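Local coordinates for protein lipase (Acinetobacter baumannii, PDB 4OPM) that probably hydrolyses the ester bonds of lipids such as triacylglycerols, as a putative lipase with the alpha/beta-hydrolase fold, at residues V289-L292 with L293-T297; R102-V105 with E106-L110. All coordinates share one frame; numbering follows the deposited sequence. Where two conformers were deposited one is given.

Interaction 1: residues V289-L292 with L293-T297; sequences VPFL and LKVET
The C-terminal helix of the alpha/beta-hydrolase fold, helix 281-298, makes this contact between successive turns, where F291 meets V295 one turn on. The side chains cross at a slant. Methyl CG2 of V295 lies over one face of the F291 ring in a CH-pi contact, 4.0 Å from the ring centroid. The line to it runs 16° off the ring normal, and the methyl is shifted toward the rim. CZ of F291 is the nearest ring atom, 3.9 Å from V295 CG2. F291 has CG anti to its backbone N (chi1 172°), and V295 has CG2 anti to its carbonyl carbon. These two torsions bring ring and methyl together. Both residues are buried, and both touch S139 on strand 137-143. L292 and V295 also pack on H115 of strand 114-119. The pair therefore belongs to the face of the helix that lies against the central sheet.

Regular i to i+4 backbone bonds join the turns. V295 N gives its hydrogen to F291 O at 3.0 Å, and E296 N bonds to L292 O at 2.9 Å. The helix is kinked near P290, whose N has no hydrogen to give to the preceding turn. P290 O still accepts from K294 N. The E296 carboxylate is directed to the sheet: OE2 accepts a hydrogen bond from H115 NE2 and forms a salt bridge with K138 NZ. CB and CG of E296 meanwhile pass beside L292 O.

Further along, in the conformer given, L293 O takes two bonds from the same residue. T297 N donates to L293 O at 3.0 Å. In that conformer T297 OG1 donates to L293 O at 2.7 Å from the opposite face of the carbonyl plane, 36° out of it.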
loop_
_atom_site.group_PDB
_atom_site.type_symbol
_atom_site.label_atom_id
_atom_site.label_comp_id
_atom_site.label_asym_id
_atom_site.label_seq_id
_atom_site.Cartn_x
_atom_site.Cartn_y
_atom_site.Cartn_z
ATOM N N VAL A 289 11.367 -9.635 7.198
ATOM C CA VAL A 289 12.033 -10.873 6.775
ATOM C C VAL A 289 11.988 -11.949 7.929
ATOM O O VAL A 289 11.530 -13.057 7.655
ATOM C CB VAL A 289 13.455 -10.593 6.212
ATOM C CG1 VAL A 289 14.278 -11.874 6.104
ATOM C CG2 VAL A 289 13.359 -9.895 4.849
ATOM N N PRO A 290 12.339 -11.666 9.208
ATOM C CA PRO A 290 12.200 -12.712 10.249
ATOM C C PRO A 290 10.743 -13.164 10.451
ATOM O O PRO A 290 10.508 -14.341 10.716
ATOM C CB PRO A 290 12.748 -12.032 11.511
ATOM C CG PRO A 290 13.608 -10.928 11.004
ATOM C CD PRO A 290 12.928 -10.437 9.776
ATOM N N PHE A 291 9.770 -12.245 10.265
ATOM C CA PHE A 291 8.337 -12.549 10.372
ATOM C C PHE A 291 7.948 -13.572 9.294
ATOM O O PHE A 291 7.355 -14.600 9.622
ATOM C CB PHE A 291 7.485 -11.270 10.262
ATOM C CG PHE A 291 5.995 -11.522 10.180
ATOM C CD1 PHE A 291 5.266 -11.900 11.312
ATOM C CD2 PHE A 291 5.322 -11.418 8.966
ATOM C CE1 PHE A 291 3.885 -12.129 11.237
ATOM C CE2 PHE A 291 3.946 -11.656 8.887
ATOM C CZ PHE A 291 3.235 -12.009 10.022
ATOM N N LEU A 292 8.308 -13.304 8.026
ATOM C CA LEU A 292 8.028 -14.207 6.901
ATOM C C LEU A 292 8.689 -15.572 7.127
ATOM O O LEU A 292 8.037 -16.598 6.903
ATOM C CB LEU A 292 8.506 -13.589 5.580
ATOM C CG LEU A 292 7.736 -12.366 5.064
ATOM C CD1 LEU A 292 8.490 -11.720 3.884
ATOM C CD2 LEU A 292 6.321 -12.762 4.598
ATOM N N LEU A 293 9.955 -15.591 7.631
ATOM C CA LEU A 293 10.648 -16.857 7.895
ATOM C C LEU A 293 9.899 -17.677 8.963
ATOM O O LEU A 293 9.740 -18.889 8.806
ATOM C CB LEU A 293 12.097 -16.598 8.324
ATOM C CG LEU A 293 13.072 -17.768 8.174
ATOM C CD1 LEU A 293 13.269 -18.144 6.698
ATOM C CD2 LEU A 293 14.412 -17.421 8.789
ATOM N N LYS A 294 9.420 -17.007 10.026
ATOM C CA LYS A 294 8.677 -17.635 11.115
ATOM C C LYS A 294 7.358 -18.242 10.602
ATOM O O LYS A 294 7.041 -19.386 10.952
ATOM C CB LYS A 294 8.414 -16.613 12.226
ATOM C CG LYS A 294 7.894 -17.250 13.508
ATOM C CD LYS A 294 7.863 -16.266 14.669
ATOM C CE LYS A 294 6.541 -15.553 14.762
ATOM N NZ LYS A 294 6.297 -14.996 16.119
ATOM N N VAL A 295 6.602 -17.487 9.775
ATOM C CA VAL A 295 5.328 -17.956 9.207
ATOM C C VAL A 295 5.586 -19.178 8.304
ATOM O O VAL A 295 4.841 -20.153 8.370
ATOM C CB VAL A 295 4.571 -16.833 8.444
ATOM C CG1 VAL A 295 3.333 -17.374 7.711
ATOM C CG2 VAL A 295 4.189 -15.694 9.387
ATOM N N GLU A 296 6.641 -19.118 7.483
ATOM C CA GLU A 296 7.014 -20.203 6.576
ATOM C C GLU A 296 7.398 -21.480 7.330
ATOM O O GLU A 296 7.035 -22.567 6.876
ATOM C CB GLU A 296 8.163 -19.767 5.652
ATOM C CG GLU A 296 7.691 -18.915 4.485
ATOM C CD GLU A 296 6.764 -19.622 3.514
ATOM O OE1 GLU A 296 7.063 -20.773 3.133
ATOM O OE2 GLU A 296 5.743 -19.016 3.124
ATOM N N THR A 297 8.120 -21.344 8.468
ATOM C CA THR A 297 8.577 -22.456 9.309
ATOM C C THR A 297 7.384 -23.104 10.024
ATOM O O THR A 297 7.311 -24.331 10.100
ATOM C CB THR A 297 9.644 -21.954 10.306
ATOM O OG1 THR A 297 10.690 -21.315 9.574
ATOM C CG2 THR A 297 10.234 -23.072 11.165
#

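Interaction 2: residues R102-V105 with E106-L110; sequences RRFV and EAANL
A Schellman motif ends helix 94-107, and a salt-bridge network of R102, R103 and E106 spans its last two turns. R103 grips the E106 carboxylate side-on: NE donates to OE1 at 3.0 Å and NH2 to OE2 at 3.1 Å. Both oxygens lie close to the guanidinium plane. The carboxylate is turned 47° from that plane and is met from above its own. Bends at chi2 and chi3 fold R103 back alongside E106. R102 instead crosses E106 at about a right angle, with NE 3.3 Å from OE2 in a second salt bridge. One face of its guanidinium lies against E106 CG. A water links R102 NE and E106 OE2.

At the helix end, N109 has positive phi. L110 N bonds to V105 O at 3.2 Å, and N109 N to E106 O. CG1 of V105 packs 4.1 Å from L110 CB.

R103 NH1 also pairs with E99 one turn back, and R102 NH1 bonds to Y129 OH of helix 121-132. F104 meets W34 and Y36 of strand 32-39. V105 packs on L48 of strand 46-50, and L110 on T46 of that strand and on H72 and I74 of strand 72-76.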
loop_
_atom_site.group_PDB
_atom_site.type_symbol
_atom_site.label_atom_id
_atom_site.label_comp_id
_atom_site.label_asym_id
_atom_site.label_seq_id
_atom_site.Cartn_x
_atom_site.Cartn_y
_atom_site.Cartn_z
ATOM N N ARG A 102 -8.802 -9.758 -5.903
ATOM C CA ARG A 102 -8.926 -11.223 -5.857
ATOM C C ARG A 102 -9.003 -11.802 -7.292
ATOM O O ARG A 102 -8.340 -12.803 -7.585
ATOM C CB ARG A 102 -10.146 -11.656 -5.027
ATOM C CG ARG A 102 -10.398 -13.172 -5.005
ATOM C CD ARG A 102 -9.295 -13.943 -4.297
ATOM N NE ARG A 102 -9.434 -15.383 -4.510
ATOM C CZ ARG A 102 -8.430 -16.250 -4.477
ATOM N NH1 ARG A 102 -7.189 -15.833 -4.242
ATOM N NH2 ARG A 102 -8.653 -17.540 -4.679
ATOM N N ARG A 103 -9.790 -11.166 -8.185
ATOM C CA ARG A 103 -9.918 -11.614 -9.584
ATOM C C ARG A 103 -8.541 -11.571 -10.274
ATOM O O ARG A 103 -8.206 -12.485 -11.040
ATOM C CB ARG A 103 -10.944 -10.776 -10.374
ATOM C CG ARG A 103 -12.378 -10.805 -9.827
ATOM C CD ARG A 103 -13.134 -12.107 -10.082
ATOM N NE ARG A 103 -12.786 -13.176 -9.134
ATOM C CZ ARG A 103 -13.314 -13.328 -7.921
ATOM N NH1 ARG A 103 -14.212 -12.462 -7.463
ATOM N NH2 ARG A 103 -12.937 -14.339 -7.150
ATOM N N PHE A 104 -7.743 -10.526 -9.970
ATOM C CA PHE A 104 -6.389 -10.376 -10.489
ATOM C C PHE A 104 -5.487 -11.520 -9.983
ATOM O O PHE A 104 -4.783 -12.114 -10.786
ATOM C CB PHE A 104 -5.788 -9.006 -10.107
ATOM C CG PHE A 104 -4.290 -8.939 -10.314
ATOM C CD1 PHE A 104 -3.754 -8.777 -11.588
ATOM C CD2 PHE A 104 -3.412 -9.079 -9.239
ATOM C CE1 PHE A 104 -2.369 -8.752 -11.786
ATOM C CE2 PHE A 104 -2.023 -9.040 -9.434
ATOM C CZ PHE A 104 -1.511 -8.889 -10.707
ATOM N N VAL A 105 -5.516 -11.824 -8.669
ATOM C CA VAL A 105 -4.717 -12.906 -8.049
ATOM C C VAL A 105 -5.050 -14.252 -8.745
ATOM O O VAL A 105 -4.143 -15.027 -9.071
ATOM C CB VAL A 105 -4.932 -12.972 -6.512
ATOM C CG1 VAL A 105 -4.400 -14.277 -5.916
ATOM C CG2 VAL A 105 -4.296 -11.765 -5.819
ATOM N N GLU A 106 -6.339 -14.491 -9.002
ATOM C CA GLU A 106 -6.802 -15.702 -9.688
ATOM C C GLU A 106 -6.290 -15.746 -11.140
ATOM O O GLU A 106 -5.760 -16.774 -11.573
ATOM C CB GLU A 106 -8.333 -15.766 -9.657
ATOM C CG GLU A 106 -8.892 -16.082 -8.277
ATOM C CD GLU A 106 -10.405 -16.159 -8.174
ATOM O OE1 GLU A 106 -11.098 -15.624 -9.067
ATOM O OE2 GLU A 106 -10.895 -16.728 -7.172
ATOM N N ALA A 107 -6.424 -14.632 -11.881
ATOM C CA ALA A 107 -5.984 -14.554 -13.282
ATOM C C ALA A 107 -4.452 -14.622 -13.414
ATOM O O ALA A 107 -3.948 -15.150 -14.407
ATOM C CB ALA A 107 -6.503 -13.283 -13.921
ATOM N N ALA A 108 -3.718 -14.152 -12.390
ATOM C CA ALA A 108 -2.244 -14.185 -12.378
ATOM C C ALA A 108 -1.735 -15.593 -12.002
ATOM O O ALA A 108 -0.532 -15.831 -11.999
ATOM C CB ALA A 108 -1.687 -13.143 -11.410
ATOM N N ASN A 109 -2.689 -16.504 -11.683
ATOM C CA ASN A 109 -2.480 -17.899 -11.295
ATOM C C ASN A 109 -1.538 -18.031 -10.087
ATOM O O ASN A 109 -0.644 -18.886 -10.050
ATOM C CB ASN A 109 -2.022 -18.738 -12.490
ATOM C CG ASN A 109 -3.199 -19.093 -13.356
ATOM O OD1 ASN A 109 -3.515 -18.408 -14.335
ATOM N ND2 ASN A 109 -3.946 -20.102 -12.936
ATOM N N LEU A 110 -1.783 -17.186 -9.068
ATOM C CA LEU A 110 -1.065 -17.191 -7.791
ATOM C C LEU A 110 -1.929 -18.024 -6.834
ATOM O O LEU A 110 -2.886 -17.513 -6.239
ATOM C CB LEU A 110 -0.820 -15.755 -7.271
ATOM C CG LEU A 110 -0.139 -14.771 -8.224
ATOM C CD1 LEU A 110 -0.324 -13.354 -7.726
ATOM C CD2 LEU A 110 1.349 -15.109 -8.428
HETATM O O HOH W 1 -4.434 -17.336 -3.761
HETATM O O HOH W 2 -12.164 -16.662 -4.455
#

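Interactions 1 and 2 are separate local contacts, interaction 1 within helix 281-298, interaction 2 at the C-terminal end of helix 94-107 and the turn after it. Both helices pack on the central sheet. The contact centres are about 24 Å apart and their nearest atoms about 13 Å, so they do not touch. Helix 94-107 precedes strand 114-119. That strand leads to S120, the probable nucleophile of a Ser-His-Asp triad with D245 and H274. Interaction 1 packs on H115, near the start of the same strand. Helix 281-298 follows H274 in the chain. Neither contact includes a residue of the presumed triad. A bound polyether, probably from the crystallisation liquor, lies about 4 Å from the P290 side chain in interaction 1.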